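Long-range contacts in ferripyochelin binding protein (Pyrococcus horikoshii, PDB 1V3W), which is a calcium-binding member of the gamma-class carbonic anhydrases and probably catalyses the reversible hydration of carbon dioxide at a zinc site: residues Q59-I64 and G81-V86; S100-D105 and G118-P123; K54-Q59 and T72-Y77. All blocks are in the same frame, centred on the assembly; numbering follows the deposited sequence. Where two conformers were deposited one is given.

In the fold
Following the chain from its N terminus, 54-59 opens interaction 3 and 59-64 opens interaction 1, with Gln59 common to both; 72-77 closes interaction 3 and 81-86 closes interaction 1, so the two cross. Each closes about one coil of a parallel beta-helix. Interaction 3 stacks two successive corners, whereas interaction 1 joins the turn and strand that follow on those same coils; the two contacts touch where Ile64 and Val86 pack on Thr72. Interaction 2 comes later, in series, when 118-123 returns beside 100-105. Interactions 1 and 2 belong to one parallel sheet, where strands 85-87 and 102-103 are neighbours, and both face the third subunit of the trimer.

Interaction 1 of 3, residues Q59-I64 and G81-V86; sequences QDNVSI and GHNAMV. With ZN (zinc ion), chain B; CA (calcium ion), chain C.
Asp60 OD2 is held from two sides of a subunit boundary: His82 ND1 donates a weak, bent bond to it at 2.7 Å, and Arg44 of the second subunit makes a salt bridge. Carboxylate and imidazole lie nearly coplanar, 15° apart, consistent with Asp60 helping to hold the rotation of the ring. The setting is two adjacent coils of a left-handed parallel beta-helix, each passing through a type II turn into a strand of the same sheet. His82 NE2 binds zinc at 2.2 Å, and a water with His65 and His87 of the second subunit completes the site, so Asp60 is a second-shell residue for the metal. Gln59 OE1 sits 3.0 Å above the plane of the His82 ring, over its centre, with the amide turned 56° against it. The same oxygen takes a weak bond from the backbone N of His82 and another bond from a glycerol.

Asn61 and Asn83 occupy matching turn positions and run side by side, Asn61 CB lying 3.3 Å from Asn83 OD1. Asn61 OD1 reaches calcium at 2.3 Å; Asn61 and Ser40 from all three subunits supply its six protein ligands, while Asn61 ND2 is hydrogen-bonded to Ser63 OG of the second subunit. Backbone pairing passes from Asn83 N to Asp60 O at 2.9 Å, then through Ser63 N to Ala84 O and Val86 N to Ser63 O. Asn83 OD1 is also hydrogen-bonded to Ser63 OG of the second subunit, and a leucine in place of the asparagine would probably leave that hydroxyl without one of its bonding partners. On the strands, Met85 bends at chi2 (-72°) and chi3, curling its methyl CE back to 3.3 Å from Ser63 O.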
# COMPACT_ATOMS: atom_id res chain seq x y z
N GLN A 59 -8.17 -5.06 5.87
CA GLN A 59 -7.19 -5.93 5.24
C GLN A 59 -5.73 -5.51 5.16
O GLN A 59 -5.34 -4.42 5.60
CB GLN A 59 -7.74 -6.33 3.87
CG GLN A 59 -9.00 -7.19 4.02
CD GLN A 59 -9.74 -7.46 2.73
OE1 GLN A 59 -9.19 -7.33 1.64
NE2 GLN A 59 -11.01 -7.84 2.85
N ASP A 60 -4.91 -6.41 4.63
CA ASP A 60 -3.47 -6.22 4.54
C ASP A 60 -3.04 -4.93 3.86
O ASP A 60 -3.58 -4.54 2.83
CB ASP A 60 -2.82 -7.39 3.80
CG ASP A 60 -3.54 -8.70 4.03
OD1 ASP A 60 -3.04 -9.54 4.81
OD2 ASP A 60 -4.61 -8.88 3.42
N ASN A 61 -2.04 -4.28 4.45
CA ASN A 61 -1.46 -3.05 3.93
C ASN A 61 -2.41 -1.86 3.78
O ASN A 61 -2.14 -0.93 3.02
CB ASN A 61 -0.73 -3.34 2.62
CG ASN A 61 0.63 -3.96 2.85
OD1 ASN A 61 1.42 -3.44 3.64
ND2 ASN A 61 0.91 -5.07 2.19
N VAL A 62 -3.51 -1.91 4.52
CA VAL A 62 -4.48 -0.82 4.52
C VAL A 62 -3.99 0.23 5.52
O VAL A 62 -3.31 -0.10 6.49
CB VAL A 62 -5.87 -1.31 5.01
CG1 VAL A 62 -6.75 -0.12 5.39
CG2 VAL A 62 -6.54 -2.12 3.93
N SER A 63 -4.32 1.49 5.28
CA SER A 63 -3.98 2.55 6.22
C SER A 63 -5.27 3.29 6.55
O SER A 63 -6.09 3.55 5.66
CB SER A 63 -2.99 3.55 5.64
OG SER A 63 -1.73 2.96 5.39
N ILE A 64 -5.47 3.59 7.83
CA ILE A 64 -6.64 4.35 8.24
C ILE A 64 -6.11 5.48 9.12
O ILE A 64 -5.33 5.25 10.04
CB ILE A 64 -7.66 3.52 9.05
CG1 ILE A 64 -8.13 2.33 8.21
CG2 ILE A 64 -8.86 4.40 9.42
CD1 ILE A 64 -9.17 1.46 8.90
N GLY A 81 -10.80 -3.35 1.73
CA GLY A 81 -9.90 -4.10 0.87
C GLY A 81 -8.42 -3.86 0.98
O GLY A 81 -7.96 -2.77 1.34
N HIS A 82 -7.66 -4.89 0.64
CA HIS A 82 -6.21 -4.84 0.67
C HIS A 82 -5.69 -3.55 0.06
O HIS A 82 -6.16 -3.13 -1.01
CB HIS A 82 -5.60 -5.98 -0.15
CG HIS A 82 -6.21 -7.33 0.10
ND1 HIS A 82 -5.80 -8.15 1.13
CD2 HIS A 82 -7.17 -8.00 -0.56
CE1 HIS A 82 -6.49 -9.28 1.09
NE2 HIS A 82 -7.33 -9.22 0.07
N ASN A 83 -4.74 -2.92 0.73
CA ASN A 83 -4.11 -1.70 0.28
C ASN A 83 -4.95 -0.45 0.06
O ASN A 83 -4.49 0.53 -0.53
CB ASN A 83 -3.29 -2.00 -0.96
CG ASN A 83 -2.10 -2.85 -0.63
OD1 ASN A 83 -2.24 -4.01 -0.26
ND2 ASN A 83 -0.92 -2.25 -0.71
N ALA A 84 -6.17 -0.49 0.58
CA ALA A 84 -7.05 0.66 0.50
C ALA A 84 -6.62 1.65 1.57
O ALA A 84 -5.81 1.34 2.44
CB ALA A 84 -8.49 0.23 0.71
N MET A 85 -7.17 2.86 1.50
CA MET A 85 -6.83 3.89 2.46
C MET A 85 -8.07 4.71 2.78
O MET A 85 -8.71 5.26 1.88
CB MET A 85 -5.73 4.78 1.86
CG MET A 85 -4.90 5.58 2.84
SD MET A 85 -5.77 6.95 3.59
CE MET A 85 -5.36 6.70 5.33
N VAL A 86 -8.43 4.77 4.06
CA VAL A 86 -9.59 5.53 4.50
C VAL A 86 -9.09 6.68 5.36
O VAL A 86 -8.42 6.47 6.37
CB VAL A 86 -10.56 4.66 5.32
CG1 VAL A 86 -11.76 5.48 5.77
CG2 VAL A 86 -11.02 3.46 4.49
ZN ZN B . -8.64 -10.92 -0.21
CA CA C . 2.94 -2.35 4.92
O HOH W 1 -9.98 -10.57 0.98

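Interaction 2 of 3, residues S100-D105 and G118-P123; sequences SSVILD and GAVVPP. With EDO (1,2-ethanediol), chain J.
Ile103 and Val121 meet methyl to methyl, CD1 of the isoleucine lying 3.4 Å from CG2 of the valine, closer than usual van der Waals contact. They stand side by side on the inner face of two adjacent parallel strands in the left-handed beta-helix. Turned beside the backbone N at chi1 and folded again at chi2 (-58°), the Ile103 chain swings its CD1 over to the neighbouring coil. Across the sheet, Val102 and Val120 pair on the other face. Next to them Leu104 points toward 118-123, its CD1 touching Pro123 CD at 3.7 Å and Val120 CG1 at 4.0 Å.

The backbone sets this alignment. Val102 N donates to Ala119 O at 2.9 Å, Val121 N to Val102 O at 2.8 Å, and Leu104 N to Val121 O at 3.0 Å. Further out, Ile115 and Ala107 pack on Val121 and Ala89 on Ile103, while Val102, Leu104 and Val120 pack against the third subunit. At the end of 100-105 the contact reaches a second shell of the metal site: Asp105 OD1 is hydrogen-bonded to Ser67 OG and to ND1 of His87, whose NE2 binds zinc.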
# COMPACT_ATOMS: atom_id res chain seq x y z
N SER A 100 -7.14 -1.22 -2.98
CA SER A 100 -6.35 -0.06 -3.35
C SER A 100 -7.19 1.18 -3.67
O SER A 100 -6.78 2.02 -4.46
CB SER A 100 -5.47 -0.41 -4.55
OG SER A 100 -4.32 0.43 -4.58
N SER A 101 -8.37 1.30 -3.06
CA SER A 101 -9.19 2.48 -3.29
C SER A 101 -8.83 3.51 -2.23
O SER A 101 -8.03 3.24 -1.34
CB SER A 101 -10.69 2.13 -3.21
OG SER A 101 -11.06 1.71 -1.90
N VAL A 102 -9.42 4.70 -2.34
CA VAL A 102 -9.15 5.78 -1.39
C VAL A 102 -10.45 6.49 -1.03
O VAL A 102 -11.24 6.81 -1.92
CB VAL A 102 -8.18 6.83 -1.99
CG1 VAL A 102 -7.88 7.91 -0.96
CG2 VAL A 102 -6.90 6.15 -2.46
N ILE A 103 -10.67 6.71 0.26
CA ILE A 103 -11.86 7.41 0.73
C ILE A 103 -11.32 8.61 1.48
O ILE A 103 -10.63 8.46 2.48
CB ILE A 103 -12.68 6.54 1.69
CG1 ILE A 103 -12.93 5.16 1.07
CG2 ILE A 103 -14.00 7.23 2.01
CD1 ILE A 103 -13.65 5.19 -0.26
N LEU A 104 -11.63 9.81 0.99
CA LEU A 104 -11.11 11.02 1.60
C LEU A 104 -11.98 11.69 2.67
O LEU A 104 -13.14 11.32 2.89
CB LEU A 104 -10.73 12.01 0.50
CG LEU A 104 -9.64 11.43 -0.42
CD1 LEU A 104 -9.38 12.35 -1.60
CD2 LEU A 104 -8.37 11.21 0.39
N ASP A 105 -11.38 12.68 3.33
CA ASP A 105 -11.99 13.41 4.44
C ASP A 105 -13.36 14.01 4.20
O ASP A 105 -13.61 14.68 3.20
CB ASP A 105 -11.02 14.50 4.90
CG ASP A 105 -9.64 13.95 5.18
OD1 ASP A 105 -9.36 13.58 6.34
OD2 ASP A 105 -8.83 13.87 4.23
N GLY A 118 -9.34 0.71 -6.83
CA GLY A 118 -8.65 1.88 -7.35
C GLY A 118 -9.45 3.17 -7.42
O GLY A 118 -8.92 4.20 -7.84
N ALA A 119 -10.72 3.14 -7.03
CA ALA A 119 -11.54 4.34 -7.08
C ALA A 119 -11.13 5.30 -5.96
O ALA A 119 -10.57 4.89 -4.95
CB ALA A 119 -13.02 3.99 -6.96
N VAL A 120 -11.42 6.59 -6.16
CA VAL A 120 -11.11 7.60 -5.17
C VAL A 120 -12.36 8.41 -4.86
O VAL A 120 -12.89 9.10 -5.73
CB VAL A 120 -10.01 8.58 -5.66
CG1 VAL A 120 -9.79 9.69 -4.62
CG2 VAL A 120 -8.71 7.82 -5.90
N VAL A 121 -12.85 8.30 -3.63
CA VAL A 121 -14.02 9.06 -3.23
C VAL A 121 -13.50 10.40 -2.70
O VAL A 121 -12.83 10.45 -1.67
CB VAL A 121 -14.82 8.33 -2.13
CG1 VAL A 121 -15.99 9.19 -1.67
CG2 VAL A 121 -15.33 6.99 -2.66
N PRO A 122 -13.79 11.49 -3.42
CA PRO A 122 -13.36 12.85 -3.07
C PRO A 122 -13.81 13.34 -1.70
O PRO A 122 -14.77 12.82 -1.12
CB PRO A 122 -13.96 13.70 -4.19
CG PRO A 122 -14.07 12.75 -5.34
CD PRO A 122 -14.57 11.50 -4.67
N PRO A 123 -13.12 14.35 -1.16
CA PRO A 123 -13.48 14.90 0.15
C PRO A 123 -14.93 15.37 0.16
O PRO A 123 -15.41 15.93 -0.83
CB PRO A 123 -12.50 16.06 0.32
CG PRO A 123 -11.30 15.60 -0.45
CD PRO A 123 -11.92 15.01 -1.69
C1 EDO J . -6.33 4.78 -6.16
O1 EDO J . -6.16 4.70 -7.57
C2 EDO J . -5.52 3.85 -5.23
O2 EDO J . -5.07 2.69 -5.99

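Interaction 3 of 3, residues K54-Q59 and T72-Y77; sequences KYSNVQ and TEIGEY
This is a mixed aromatic and polar contact between two stacked corners of the beta-helix, where the chain turns from strand 49-52 to 57-58 on one coil and from 72-74 to 79-80 on the next. Tyr55 and Tyr77 form an offset stack, their ring centroids 4.3 Å apart and planes at 18°. Tyr55 CD2 lies over the Tyr77 ring near its rim, and Tyr77 OH over the Tyr55 face; Tyr55 CB adds a CH-pi contact over the face of the Tyr77 ring. Both keep CG opposite the carbonyl carbon (chi1 -41° and -67°), sending the rings out alongside each other.

Beside them, a lysine chain bent at its last two torsions brings Lys54 NZ to the syn side of Glu76 OE2, a salt bridge at 2.6 Å. The backbones join through Tyr77 N and Lys54 O at 3.0 Å. Ser56 OG gives its hydrogen to Gly75 O at 2.7 Å, tilted from the carbonyl plane, and is also bonded to Val78 N. The Tyr94 ring meets that of Tyr77, nearly parallel to it, and helix 146-169 covers Tyr77. The ion pair would probably neutralise both charges beside the stacked rings, while Ser56 OG satisfies Gly75 O.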
# COMPACT_ATOMS: atom_id res chain seq x y z
N LYS A 54 -18.86 -3.71 14.47
CA LYS A 54 -18.92 -5.16 14.48
C LYS A 54 -18.85 -5.84 13.11
O LYS A 54 -19.38 -5.35 12.12
CB LYS A 54 -20.20 -5.64 15.18
CG LYS A 54 -20.28 -5.27 16.66
CD LYS A 54 -21.31 -6.13 17.41
CE LYS A 54 -22.73 -5.91 16.91
NZ LYS A 54 -23.22 -4.53 17.19
N TYR A 55 -18.16 -6.98 13.10
CA TYR A 55 -18.02 -7.82 11.91
C TYR A 55 -17.25 -7.19 10.75
O TYR A 55 -17.33 -7.69 9.62
CB TYR A 55 -19.40 -8.23 11.38
CG TYR A 55 -20.41 -8.61 12.43
CD1 TYR A 55 -20.30 -9.79 13.15
CD2 TYR A 55 -21.51 -7.79 12.67
CE1 TYR A 55 -21.27 -10.15 14.09
CE2 TYR A 55 -22.48 -8.14 13.61
CZ TYR A 55 -22.35 -9.32 14.31
OH TYR A 55 -23.32 -9.68 15.22
N SER A 56 -16.51 -6.12 11.01
CA SER A 56 -15.77 -5.46 9.95
C SER A 56 -14.30 -5.85 9.91
O SER A 56 -13.69 -6.15 10.94
CB SER A 56 -15.92 -3.94 10.08
OG SER A 56 -17.27 -3.57 9.86
N ASN A 57 -13.74 -5.86 8.70
CA ASN A 57 -12.34 -6.23 8.52
C ASN A 57 -11.53 -5.13 7.84
O ASN A 57 -12.02 -4.43 6.95
CB ASN A 57 -12.23 -7.52 7.71
CG ASN A 57 -12.95 -7.44 6.37
OD1 ASN A 57 -14.14 -7.75 6.26
ND2 ASN A 57 -12.23 -7.01 5.34
N VAL A 58 -10.27 -5.01 8.26
CA VAL A 58 -9.34 -4.02 7.72
C VAL A 58 -8.20 -4.88 7.18
O VAL A 58 -7.36 -5.36 7.95
CB VAL A 58 -8.84 -3.08 8.83
CG1 VAL A 58 -7.93 -2.02 8.24
CG2 VAL A 58 -10.03 -2.44 9.54
N GLN A 59 -8.17 -5.06 5.87
CA GLN A 59 -7.19 -5.93 5.24
C GLN A 59 -5.73 -5.51 5.16
O GLN A 59 -5.34 -4.42 5.60
CB GLN A 59 -7.74 -6.33 3.87
CG GLN A 59 -9.00 -7.19 4.02
CD GLN A 59 -9.74 -7.46 2.73
OE1 GLN A 59 -9.19 -7.33 1.64
NE2 GLN A 59 -11.01 -7.84 2.85
N THR A 72 -12.65 8.90 11.75
CA THR A 72 -13.01 7.87 10.80
C THR A 72 -13.94 6.92 11.54
O THR A 72 -13.57 6.35 12.56
CB THR A 72 -11.79 7.09 10.28
OG1 THR A 72 -11.03 7.94 9.40
CG2 THR A 72 -12.23 5.85 9.52
N GLU A 73 -15.15 6.81 11.02
CA GLU A 73 -16.11 5.91 11.62
C GLU A 73 -16.56 4.88 10.61
O GLU A 73 -17.14 5.21 9.58
CB GLU A 73 -17.29 6.66 12.14
CG GLU A 73 -18.39 5.72 12.55
CD GLU A 73 -18.74 5.86 14.00
OE1 GLU A 73 -18.03 6.59 14.73
OE2 GLU A 73 -19.75 5.24 14.38
N ILE A 74 -16.31 3.62 10.96
CA ILE A 74 -16.65 2.50 10.09
C ILE A 74 -17.80 1.72 10.71
O ILE A 74 -17.78 1.42 11.91
CB ILE A 74 -15.45 1.56 9.90
CG1 ILE A 74 -14.25 2.35 9.37
CG2 ILE A 74 -15.82 0.43 8.96
CD1 ILE A 74 -14.49 3.00 8.02
N GLY A 75 -18.80 1.40 9.90
CA GLY A 75 -19.95 0.65 10.38
C GLY A 75 -19.71 -0.84 10.52
O GLY A 75 -18.57 -1.29 10.66
N GLU A 76 -20.80 -1.61 10.46
CA GLU A 76 -20.74 -3.06 10.59
C GLU A 76 -20.69 -3.79 9.26
O GLU A 76 -21.20 -3.29 8.25
CB GLU A 76 -21.95 -3.56 11.38
CG GLU A 76 -22.16 -2.86 12.71
CD GLU A 76 -23.03 -3.66 13.65
OE1 GLU A 76 -23.66 -4.65 13.20
OE2 GLU A 76 -23.09 -3.31 14.85
N TYR A 77 -20.10 -4.98 9.26
CA TYR A 77 -19.98 -5.79 8.05
C TYR A 77 -19.30 -5.01 6.93
O TYR A 77 -19.68 -5.12 5.77
CB TYR A 77 -21.36 -6.26 7.59
CG TYR A 77 -22.04 -7.22 8.53
CD1 TYR A 77 -21.67 -8.57 8.56
CD2 TYR A 77 -23.06 -6.80 9.37
CE1 TYR A 77 -22.32 -9.47 9.41
CE2 TYR A 77 -23.72 -7.69 10.21
CZ TYR A 77 -23.34 -9.02 10.23
OH TYR A 77 -23.99 -9.91 11.05